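PDB 4ZGL: uncharacterized HIT-like protein HP_0404 from Helicobacter pylori 26695, which probably hydrolyses adenosine 5'-monophosphoramidates and is a HINT-type member of the histidine triad (HIT) family. Local coordinates for residues N2-I8 against V91-H95; P31-V35 against H97-G101; L38-K42 against M59-I63; Q46-G50 against T81-K85. All coordinates share one frame; numbering follows the deposited sequence.

Interaction 1 of 4, residues N2-I8 against V91-H95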
loop_
_atom_site.group_PDB
_atom_site.type_symbol
_atom_site.label_atom_id
_atom_site.label_comp_id
_atom_site.label_asym_id
_atom_site.label_seq_id
_atom_site.Cartn_x
_atom_site.Cartn_y
_atom_site.Cartn_z
ATOM N N ASN A 2 19.631 9.142 -8.716
ATOM C CA ASN A 2 18.845 9.305 -7.506
ATOM C C ASN A 2 19.223 8.140 -6.613
ATOM O O ASN A 2 19.703 7.144 -7.125
ATOM C CB ASN A 2 17.392 9.283 -7.952
ATOM C CG ASN A 2 16.393 9.072 -6.839
ATOM O OD1 ASN A 2 16.613 9.438 -5.688
ATOM N ND2 ASN A 2 15.236 8.534 -7.220
ATOM N N VAL A 3 19.040 8.259 -5.298
ATOM C CA VAL A 3 19.641 7.290 -4.368
ATOM C C VAL A 3 19.208 5.834 -4.586
ATOM O O VAL A 3 20.051 4.939 -4.542
ATOM C CB VAL A 3 19.464 7.706 -2.882
ATOM C CG1 VAL A 3 18.005 7.662 -2.446
ATOM C CG2 VAL A 3 20.315 6.833 -1.972
ATOM N N PHE A 4 17.920 5.595 -4.833
ATOM C CA PHE A 4 17.438 4.227 -5.082
ATOM C C PHE A 4 17.833 3.734 -6.468
ATOM O O PHE A 4 18.081 2.542 -6.656
ATOM C CB PHE A 4 15.913 4.112 -4.912
ATOM C CG PHE A 4 15.425 4.279 -3.492
ATOM C CD1 PHE A 4 16.263 4.063 -2.397
ATOM C CD2 PHE A 4 14.102 4.618 -3.251
ATOM C CE1 PHE A 4 15.792 4.215 -1.101
ATOM C CE2 PHE A 4 13.629 4.767 -1.957
ATOM C CZ PHE A 4 14.475 4.565 -0.881
ATOM N N GLU A 5 17.892 4.645 -7.436
ATOM C CA GLU A 5 18.351 4.296 -8.790
ATOM C C GLU A 5 19.813 3.848 -8.755
ATOM O O GLU A 5 20.206 2.925 -9.465
ATOM C CB GLU A 5 18.202 5.477 -9.752
ATOM C CG GLU A 5 16.771 5.812 -10.149
ATOM C CD GLU A 5 16.670 7.040 -11.044
ATOM O OE1 GLU A 5 17.594 7.894 -11.043
ATOM O OE2 GLU A 5 15.653 7.145 -11.764
ATOM N N LYS A 6 20.607 4.517 -7.923
ATOM C CA LYS A 6 22.006 4.153 -7.718
ATOM C C LYS A 6 22.135 2.747 -7.144
ATOM O O LYS A 6 23.024 1.996 -7.534
ATOM C CB LYS A 6 22.684 5.160 -6.786
ATOM C CG LYS A 6 23.000 6.493 -7.454
ATOM C CD LYS A 6 23.595 7.502 -6.490
ATOM C CE LYS A 6 23.335 8.945 -6.933
ATOM N NZ LYS A 6 24.278 9.915 -6.265
ATOM N N ILE A 7 21.252 2.406 -6.208
ATOM C CA ILE A 7 21.231 1.067 -5.614
ATOM C C ILE A 7 20.921 0.034 -6.688
ATOM O O ILE A 7 21.577 -1.003 -6.768
ATOM C CB ILE A 7 20.207 0.969 -4.462
ATOM C CG1 ILE A 7 20.640 1.880 -3.311
ATOM C CG2 ILE A 7 20.074 -0.469 -3.975
ATOM C CD1 ILE A 7 19.710 1.872 -2.114
ATOM N N ILE A 8 19.927 0.337 -7.516
ATOM C CA ILE A 8 19.525 -0.553 -8.598
ATOM C C ILE A 8 20.711 -0.827 -9.547
ATOM O O ILE A 8 20.833 -1.931 -10.049
ATOM C CB ILE A 8 18.299 0.020 -9.370
ATOM C CG1 ILE A 8 17.058 0.066 -8.466
ATOM C CG2 ILE A 8 17.962 -0.821 -10.595
ATOM C CD1 ILE A 8 16.000 1.038 -8.939
ATOM N N VAL A 91 12.496 10.471 -1.616
ATOM C CA VAL A 91 13.203 9.882 -2.751
ATOM C C VAL A 91 12.182 9.633 -3.852
ATOM O O VAL A 91 11.152 8.995 -3.610
ATOM C CB VAL A 91 13.892 8.552 -2.372
ATOM C CG1 VAL A 91 14.605 7.942 -3.573
ATOM C CG2 VAL A 91 14.879 8.767 -1.233
ATOM N N MET A 92 12.470 10.118 -5.059
ATOM C CA MET A 92 11.515 10.056 -6.168
ATOM C C MET A 92 11.689 8.809 -7.018
ATOM O O MET A 92 12.000 8.879 -8.197
ATOM C CB MET A 92 11.626 11.309 -7.023
ATOM C CG MET A 92 11.264 12.562 -6.257
ATOM S SD MET A 92 9.532 12.557 -5.749
ATOM C CE MET A 92 9.615 13.472 -4.216
ATOM N N HIS A 93 11.502 7.662 -6.376
ATOM C CA HIS A 93 11.420 6.370 -7.040
ATOM C C HIS A 93 10.391 5.597 -6.234
ATOM O O HIS A 93 10.409 5.643 -5.009
ATOM C CB HIS A 93 12.789 5.678 -7.044
ATOM C CG HIS A 93 12.851 4.435 -7.879
ATOM N ND1 HIS A 93 13.385 4.425 -9.149
ATOM C CD2 HIS A 93 12.474 3.159 -7.619
ATOM C CE1 HIS A 93 13.321 3.202 -9.641
ATOM N NE2 HIS A 93 12.772 2.415 -8.733
ATOM N N LEU A 94 9.465 4.936 -6.922
ATOM C CA LEU A 94 8.388 4.217 -6.258
ATOM C C LEU A 94 8.971 3.279 -5.225
ATOM O O LEU A 94 9.856 2.484 -5.529
ATOM C CB LEU A 94 7.553 3.425 -7.269
ATOM C CG LEU A 94 6.555 2.414 -6.692
ATOM C CD1 LEU A 94 5.566 3.087 -5.749
ATOM C CD2 LEU A 94 5.834 1.691 -7.821
ATOM N N HIS A 95 8.482 3.379 -3.998
ATOM C CA HIS A 95 8.895 2.453 -2.961
ATOM C C HIS A 95 7.823 2.278 -1.904
ATOM O O HIS A 95 7.108 3.222 -1.561
ATOM C CB HIS A 95 10.200 2.916 -2.322
ATOM C CG HIS A 95 10.126 4.265 -1.696
ATOM N ND1 HIS A 95 10.178 5.427 -2.435
ATOM C CD2 HIS A 95 10.032 4.644 -0.401
ATOM C CE1 HIS A 95 10.111 6.465 -1.621
ATOM N NE2 HIS A 95 10.019 6.017 -0.382
#
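The Phe4 ring takes Val91 over one face, CG1 standing 3.8 Å from the ring centroid in a CH-pi contact, while its rim points at His95. That second meeting is a T-shaped stack: Phe4 CE2 lies over one face of the His95 imidazole, ring centroids 5.0 Å apart and planes at 75°. His93 and His95 both belong to the histidine triad motif, so helix 3-9 is laid here against the loop that carries the first two histidines of the triad motif of the HIT fold. With CG anti to the carbonyl carbon (chi1 -68°), the Phe4 ring extends from the helix to Val91 and His95, and its flat, wholly apolar ring suits a place with a valine on one side and an imidazole at its rim. Around it the contact stays mostly apolar. Val3 CG1 touches Val91 CG2 at 3.5 Å, their short branches crossing at about a right angle, and Ile8 CD1 abuts the His93 ring at CE1, 3.5 Å away. Glu5 CG is its nearest atom to that ring, 3.8 Å from ND1; the carboxylate is near ND1 but not in contact with it. His93 NE2 hydrogen-bonds the carbonyl O of Pro41 in strand 36-41. The orientation of the His95 ring is fixed from within the loop: ND1 donates to His93 O at 2.6 Å, with the N-H...O angle 177° and the acceptor lying in the plane of the imidazole.

Interaction 2 of 4, residues P31-V35 against H97-G101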
loop_
_atom_site.group_PDB
_atom_site.type_symbol
_atom_site.label_atom_id
_atom_site.label_comp_id
_atom_site.label_asym_id
_atom_site.label_seq_id
_atom_site.Cartn_x
_atom_site.Cartn_y
_atom_site.Cartn_z
ATOM N N PRO A 31 15.837 3.410 10.209
ATOM C CA PRO A 31 14.633 2.672 10.586
ATOM C C PRO A 31 13.668 3.473 11.459
ATOM O O PRO A 31 14.096 4.272 12.290
ATOM C CB PRO A 31 15.181 1.473 11.366
ATOM C CG PRO A 31 16.584 1.321 10.901
ATOM C CD PRO A 31 17.059 2.717 10.659
ATOM N N LYS A 32 12.376 3.247 11.243
ATOM C CA LYS A 32 11.308 3.871 12.009
ATOM C C LYS A 32 10.515 2.786 12.753
ATOM O O LYS A 32 9.494 3.069 13.382
ATOM C CB LYS A 32 10.387 4.649 11.073
ATOM C CG LYS A 32 11.011 5.815 10.342
ATOM C CD LYS A 32 10.053 6.324 9.252
ATOM C CE LYS A 32 8.566 6.316 9.644
ATOM N NZ LYS A 32 7.668 6.270 8.450
ATOM N N ALA A 33 10.998 1.547 12.670
ATOM C CA ALA A 33 10.393 0.410 13.344
ATOM C C ALA A 33 11.460 -0.662 13.520
ATOM O O ALA A 33 12.504 -0.614 12.867
ATOM C CB ALA A 33 9.234 -0.131 12.529
ATOM N N LYS A 34 11.189 -1.625 14.395
ATOM C CA LYS A 34 12.130 -2.705 14.692
ATOM C C LYS A 34 12.663 -3.331 13.399
ATOM O O LYS A 34 13.875 -3.433 13.201
ATOM C CB LYS A 34 11.454 -3.759 15.595
ATOM C CG LYS A 34 11.220 -3.312 17.056
ATOM C CD LYS A 34 11.004 -4.512 17.968
ATOM C CE LYS A 34 10.429 -4.101 19.313
ATOM N NZ LYS A 34 9.263 -4.921 19.773
ATOM N N VAL A 35 11.750 -3.713 12.513
ATOM C CA VAL A 35 12.109 -4.107 11.156
ATOM C C VAL A 35 11.520 -3.086 10.186
ATOM O O VAL A 35 10.309 -2.843 10.187
ATOM C CB VAL A 35 11.598 -5.518 10.806
ATOM C CG1 VAL A 35 11.805 -5.819 9.324
ATOM C CG2 VAL A 35 12.298 -6.556 11.667
ATOM N N HIS A 97 7.194 1.169 2.014
ATOM C CA HIS A 97 7.755 0.927 3.333
ATOM C C HIS A 97 7.068 -0.292 3.927
ATOM O O HIS A 97 5.843 -0.414 3.866
ATOM C CB HIS A 97 7.531 2.130 4.241
ATOM C CG HIS A 97 8.197 3.382 3.763
ATOM N ND1 HIS A 97 9.346 3.880 4.336
ATOM C CD2 HIS A 97 7.873 4.242 2.770
ATOM C CE1 HIS A 97 9.703 4.990 3.723
ATOM N NE2 HIS A 97 8.827 5.231 2.766
ATOM N N ILE A 98 7.863 -1.204 4.478
ATOM C CA ILE A 98 7.336 -2.303 5.276
ATOM C C ILE A 98 7.845 -2.126 6.696
ATOM O O ILE A 98 9.029 -2.313 6.964
ATOM C CB ILE A 98 7.766 -3.670 4.730
ATOM C CG1 ILE A 98 7.085 -3.925 3.384
ATOM C CG2 ILE A 98 7.408 -4.778 5.720
ATOM C CD1 ILE A 98 7.761 -4.997 2.559
ATOM N N LEU A 99 6.944 -1.735 7.591
ATOM C CA LEU A 99 7.273 -1.535 8.995
ATOM C C LEU A 99 6.626 -2.630 9.821
ATOM O O LEU A 99 5.626 -3.207 9.409
ATOM C CB LEU A 99 6.776 -0.168 9.466
ATOM C CG LEU A 99 7.263 1.039 8.661
ATOM C CD1 LEU A 99 6.536 2.302 9.085
ATOM C CD2 LEU A 99 8.765 1.213 8.819
ATOM N N SER A 100 7.184 -2.867 11.001
ATOM C CA SER A 100 6.773 -3.943 11.885
ATOM C C SER A 100 6.314 -3.386 13.247
ATOM O O SER A 100 6.747 -2.310 13.657
ATOM C CB SER A 100 7.926 -4.953 12.026
ATOM O OG SER A 100 8.792 -4.567 13.074
ATOM N N GLY A 101 5.441 -4.122 13.945
ATOM C CA GLY A 101 4.810 -3.629 15.187
ATOM C C GLY A 101 5.600 -3.831 16.475
ATOM O O GLY A 101 6.776 -3.454 16.600
#
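Val35 and Ser100 supply the polar part of this contact. The backbone N of Val35 donates to Ser100 OG at 3.1 Å, with an N-H...O angle of 157°. A chi1 of 87° sets the hydroxyl between the backbone N and the carbonyl carbon of its own residue, and from there it meets the incoming chain. Serine fits because a small side chain can offer an oxygen to a neighbouring backbone within one bond of CB. A weaker link of the CA-H...O kind runs the other way, from Leu99 CA to Val35 O at 3.5 Å.

The apolar part is small. Ala33 CB lies 3.9 Å from Leu99 CB and close to CD2 of the same leucine; a methyl is enough, since the two backbones are already near. CB of Val35 packs alongside Ser100 CB, and Val35 also touches Leu70 of helix 53-70.

The two lysines make loose van der Waals approaches at the exposed margin: Lys32 bends at chi3, with NZ 4.2 Å from Leu99 CD1, and Lys34 passes Ser100 OG with its CB.

The contact thus fastens the loop ahead of strand 36-41 to the end of strand 96-100. That strand begins within the histidine triad motif, and His97 ND1 hydrogen-bonds His36 NE2. The two strands are neighbours in the HIT-fold sheet, one of them carrying the last triad histidine.

Interaction 3 of 4, residues L38-K42 against M59-I63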
loop_
_atom_site.group_PDB
_atom_site.type_symbol
_atom_site.label_atom_id
_atom_site.label_comp_id
_atom_site.label_asym_id
_atom_site.label_seq_id
_atom_site.Cartn_x
_atom_site.Cartn_y
_atom_site.Cartn_z
ATOM N N LEU A 38 12.349 -1.739 2.556
ATOM C CA LEU A 38 11.847 -0.992 1.409
ATOM C C LEU A 38 11.734 -1.944 0.234
ATOM O O LEU A 38 12.638 -2.738 -0.000
ATOM C CB LEU A 38 12.804 0.142 1.054
ATOM C CG LEU A 38 12.904 1.276 2.073
ATOM C CD1 LEU A 38 14.167 2.086 1.836
ATOM C CD2 LEU A 38 11.673 2.165 2.012
ATOM N N VAL A 39 10.619 -1.880 -0.487
ATOM C CA VAL A 39 10.434 -2.677 -1.701
ATOM C C VAL A 39 10.358 -1.742 -2.900
ATOM O O VAL A 39 9.500 -0.854 -2.943
ATOM C CB VAL A 39 9.150 -3.523 -1.644
ATOM C CG1 VAL A 39 9.001 -4.347 -2.917
ATOM C CG2 VAL A 39 9.166 -4.413 -0.413
ATOM N N ILE A 40 11.242 -1.954 -3.875
ATOM C CA ILE A 40 11.303 -1.074 -5.046
ATOM C C ILE A 40 11.308 -1.847 -6.360
ATOM O O ILE A 40 11.855 -2.956 -6.443
ATOM C CB ILE A 40 12.434 -0.021 -5.002
ATOM C CG1 ILE A 40 13.839 -0.643 -5.162
ATOM C CG2 ILE A 40 12.288 0.798 -3.734
ATOM C CD1 ILE A 40 14.932 0.355 -5.463
ATOM N N PRO A 41 10.645 -1.281 -7.380
ATOM C CA PRO A 41 10.714 -1.862 -8.714
ATOM C C PRO A 41 12.033 -1.474 -9.359
ATOM O O PRO A 41 12.465 -0.332 -9.218
ATOM C CB PRO A 41 9.536 -1.206 -9.435
ATOM C CG PRO A 41 9.379 0.111 -8.757
ATOM C CD PRO A 41 9.676 -0.169 -7.312
ATOM N N LYS A 42 12.683 -2.421 -10.026
ATOM C CA LYS A 42 13.934 -2.135 -10.729
ATOM C C LYS A 42 13.693 -1.182 -11.897
ATOM O O LYS A 42 14.559 -0.381 -12.244
ATOM C CB LYS A 42 14.583 -3.427 -11.228
ATOM C CG LYS A 42 15.146 -4.303 -10.124
ATOM C CD LYS A 42 15.724 -5.580 -10.701
ATOM C CE LYS A 42 16.603 -6.302 -9.698
ATOM N NZ LYS A 42 17.257 -7.479 -10.329
ATOM N N MET A 59 4.329 -7.277 -7.730
ATOM C CA MET A 59 4.916 -6.680 -6.531
ATOM C C MET A 59 4.244 -7.201 -5.266
ATOM O O MET A 59 4.909 -7.432 -4.265
ATOM C CB MET A 59 4.784 -5.157 -6.563
ATOM C CG MET A 59 5.540 -4.460 -5.443
ATOM S SD MET A 59 5.322 -2.674 -5.504
ATOM C CE MET A 59 6.947 -2.109 -5.996
ATOM N N THR A 60 2.925 -7.356 -5.314
ATOM C CA THR A 60 2.165 -7.911 -4.198
ATOM C C THR A 60 2.681 -9.305 -3.859
ATOM O O THR A 60 2.872 -9.648 -2.689
ATOM C CB THR A 60 0.671 -8.002 -4.553
ATOM O OG1 THR A 60 0.181 -6.691 -4.856
ATOM C CG2 THR A 60 -0.137 -8.601 -3.410
ATOM N N SER A 61 2.914 -10.091 -4.903
ATOM C CA SER A 61 3.512 -11.410 -4.770
ATOM C C SER A 61 4.896 -11.313 -4.130
ATOM O O SER A 61 5.227 -12.077 -3.225
ATOM C CB SER A 61 3.609 -12.070 -6.145
ATOM O OG SER A 61 3.715 -13.474 -6.020
ATOM N N PHE A 62 5.693 -10.364 -4.609
ATOM C CA PHE A 62 7.033 -10.118 -4.081
ATOM C C PHE A 62 7.007 -9.640 -2.632
ATOM O O PHE A 62 7.876 -10.008 -1.840
ATOM C CB PHE A 62 7.750 -9.085 -4.954
ATOM C CG PHE A 62 9.191 -8.873 -4.587
ATOM C CD1 PHE A 62 10.147 -9.823 -4.913
ATOM C CD2 PHE A 62 9.592 -7.719 -3.930
ATOM C CE1 PHE A 62 11.478 -9.628 -4.582
ATOM C CE2 PHE A 62 10.922 -7.517 -3.600
ATOM C CZ PHE A 62 11.866 -8.473 -3.924
ATOM N N ILE A 63 6.012 -8.825 -2.286
ATOM C CA ILE A 63 5.866 -8.315 -0.918
ATOM C C ILE A 63 5.608 -9.447 0.076
ATOM O O ILE A 63 6.174 -9.449 1.169
ATOM C CB ILE A 63 4.755 -7.244 -0.822
ATOM C CG1 ILE A 63 5.239 -5.940 -1.458
ATOM C CG2 ILE A 63 4.360 -6.988 0.629
ATOM C CD1 ILE A 63 4.139 -4.941 -1.745
#
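This is a buried, essentially apolar helix-on-sheet contact, in which Val39 and Pro41 of strand 36-41 receive Met59, Phe62 and Ile63 of helix 53-70. Strand 36-41 is the middle strand of the antiparallel HIT-fold sheet, and the helix packs on one face of it, the local axes 9.9 Å apart at closest and running roughly antiparallel, at 150°. Val39 carries the contact. Its CB points to the helix, and with CG1 anti to the backbone N (chi1 -179°) that methyl arrives at the edge of the Phe62 ring, in its plane, 3.6 Å from CD2. The same CG1 lies 4.3 Å from Ile63 CG1 and at a like distance from Met59 CG, so one branch of a beta-branched residue, a type well suited to a strand, meets three helix residues spaced along one side. Phe62 gets its ring beside Val39 rather than over it, the two side chains sliding past each other in opposite directions; the ring also meets that of Phe23 on the adjoining strand. Ile40 turns to the other face of the sheet, against Phe4 and Ile8 of helix 3-9. The helix has a further neighbour, because Ile63 packs on Phe48 of the second subunit and Thr60 on its Met56. Methionine suits the Pro41 end of the contact, where a long flexible chain is needed: Met59 runs extended to its sulfur and then bends, chi3 -110°, to bring CE to 3.6 Å from Pro41 CD.

Interaction 4 of 4, residues Q46-G50 against T81-K85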
loop_
_atom_site.group_PDB
_atom_site.type_symbol
_atom_site.label_atom_id
_atom_site.label_comp_id
_atom_site.label_asym_id
_atom_site.label_seq_id
_atom_site.Cartn_x
_atom_site.Cartn_y
_atom_site.Cartn_z
ATOM N N GLN A 46 8.448 6.568 -10.754
ATOM C CA GLN A 46 8.619 7.618 -9.752
ATOM C C GLN A 46 7.772 7.450 -8.495
ATOM O O GLN A 46 8.231 7.749 -7.393
ATOM C CB GLN A 46 8.315 8.976 -10.384
ATOM C CG GLN A 46 8.706 10.164 -9.522
ATOM C CD GLN A 46 8.543 11.478 -10.243
ATOM O OE1 GLN A 46 8.730 11.555 -11.455
ATOM N NE2 GLN A 46 8.204 12.521 -9.505
ATOM N N ASP A 47 6.530 7.013 -8.671
ATOM C CA ASP A 47 5.595 6.868 -7.556
ATOM C C ASP A 47 4.480 5.878 -7.899
ATOM O O ASP A 47 4.492 5.272 -8.975
ATOM C CB ASP A 47 5.026 8.238 -7.157
ATOM C CG ASP A 47 4.322 8.956 -8.310
ATOM O OD1 ASP A 47 3.948 8.309 -9.315
ATOM O OD2 ASP A 47 4.137 10.184 -8.206
ATOM N N PHE A 48 3.534 5.701 -6.977
ATOM C CA PHE A 48 2.475 4.714 -7.148
ATOM C C PHE A 48 1.593 5.020 -8.353
ATOM O O PHE A 48 1.135 4.113 -9.041
ATOM C CB PHE A 48 1.621 4.625 -5.888
ATOM C CG PHE A 48 0.622 3.508 -5.914
ATOM C CD1 PHE A 48 1.027 2.190 -5.732
ATOM C CD2 PHE A 48 -0.725 3.767 -6.127
ATOM C CE1 PHE A 48 0.104 1.152 -5.762
ATOM C CE2 PHE A 48 -1.651 2.737 -6.155
ATOM C CZ PHE A 48 -1.236 1.428 -5.971
ATOM N N ASN A 49 1.352 6.295 -8.614
ATOM C CA ASN A 49 0.580 6.678 -9.802
ATOM C C ASN A 49 1.109 6.112 -11.120
ATOM O O ASN A 49 0.329 5.883 -12.047
ATOM C CB ASN A 49 0.461 8.204 -9.914
ATOM C CG ASN A 49 -0.536 8.784 -8.930
ATOM O OD1 ASN A 49 -1.384 8.075 -8.386
ATOM N ND2 ASN A 49 -0.442 10.083 -8.703
ATOM N N GLY A 50 2.420 5.893 -11.197
ATOM C CA GLY A 50 3.068 5.450 -12.429
ATOM C C GLY A 50 3.398 3.970 -12.497
ATOM O O GLY A 50 4.280 3.580 -13.248
ATOM N N THR A 81 3.136 3.613 1.090
ATOM C CA THR A 81 3.865 4.306 0.033
ATOM C C THR A 81 3.365 5.743 -0.059
ATOM O O THR A 81 2.166 5.999 0.018
ATOM C CB THR A 81 3.763 3.576 -1.324
ATOM O OG1 THR A 81 4.590 4.236 -2.287
ATOM C CG2 THR A 81 2.327 3.525 -1.828
ATOM N N ASN A 82 4.303 6.676 -0.198
ATOM C CA ASN A 82 3.985 8.095 -0.323
ATOM C C ASN A 82 4.022 8.514 -1.783
ATOM O O ASN A 82 5.009 8.282 -2.474
ATOM C CB ASN A 82 4.978 8.924 0.480
ATOM C CG ASN A 82 5.002 8.535 1.943
ATOM O OD1 ASN A 82 6.006 8.037 2.451
ATOM N ND2 ASN A 82 3.891 8.761 2.628
ATOM N N VAL A 83 2.935 9.119 -2.243
ATOM C CA VAL A 83 2.819 9.538 -3.625
ATOM C C VAL A 83 2.952 11.058 -3.699
ATOM O O VAL A 83 2.020 11.796 -3.382
ATOM C CB VAL A 83 1.484 9.074 -4.228
ATOM C CG1 VAL A 83 1.457 9.320 -5.728
ATOM C CG2 VAL A 83 1.266 7.599 -3.938
ATOM N N GLY A 84 4.135 11.514 -4.099
ATOM C CA GLY A 84 4.413 12.936 -4.266
ATOM C C GLY A 84 5.028 13.581 -3.038
ATOM O O GLY A 84 4.864 13.097 -1.920
ATOM N N LYS A 85 5.745 14.682 -3.255
ATOM C CA LYS A 85 6.398 15.410 -2.172
ATOM C C LYS A 85 5.430 15.909 -1.104
ATOM O O LYS A 85 5.792 16.003 0.059
ATOM C CB LYS A 85 7.188 16.610 -2.725
ATOM C CG LYS A 85 6.301 17.770 -3.182
ATOM C CD LYS A 85 7.049 19.014 -3.658
ATOM C CE LYS A 85 6.146 20.327 -3.778
ATOM N NZ LYS A 85 6.294 21.367 -2.703
#
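The amide of Asn49 rests on a methyl of Val83 but is gripped from the second subunit, OD1 bonding with the hydroxyl of that chain's Tyr77 and ND2 with the carbonyl of its Lys73. Next to it, Gly50 N donates to the backbone O of Asp47 at 3.1 Å, which closes the short 3-10 turn of residues 48-49; Asp47 OD1 adds a weak bond to the same N at 3.4 Å. Between the segments themselves the meeting is one of van der Waals contacts around Val83. Its two methyls divide the work. CG1, anti to the backbone N (chi1 -171°), is touched by Asn49 ND2 at 3.6 Å and by Asp47 OD2 at 3.8 Å, both side chains crossing the valine at about a right angle. CG2 packs on Phe48 CB at 3.6 Å. A branched valine suits this place, since its two methyls can meet different residues of the turn at once. Phe48 CB also lies near Thr81 CG2, while the threonine hydroxyl bonds to His95 O. Gly84 follows with phi 94° and psi 156°, angles that favour glycine. The turn, in the connection from strand 36-41 to helix 53-70, lies against strand 77-83, outermost within this chain, which pairs antiparallel with a strand of the second subunit and so continues the sheet across the dimer.

Overall arrangement
From the N terminus, helix 3-9 is brought back to the loop at 91-95 by interaction 1, closing most of the chain into one long loop. Interaction 2 starts inside that loop at 31-35 and ends beyond it at 97-101, so the two cross, their later segments nearly adjoining in sequence and between them holding the three triad histidines. Interactions 3 and 4 are nested within both. They cross each other as well: 38-42 reaches forward to helix 53-70, while 46-50 reaches past that helix to strand 77-83. Together the four join the N-terminal helix, the central strands, the long helix and the outer strand, and interactions 3 and 4 also touch the second subunit.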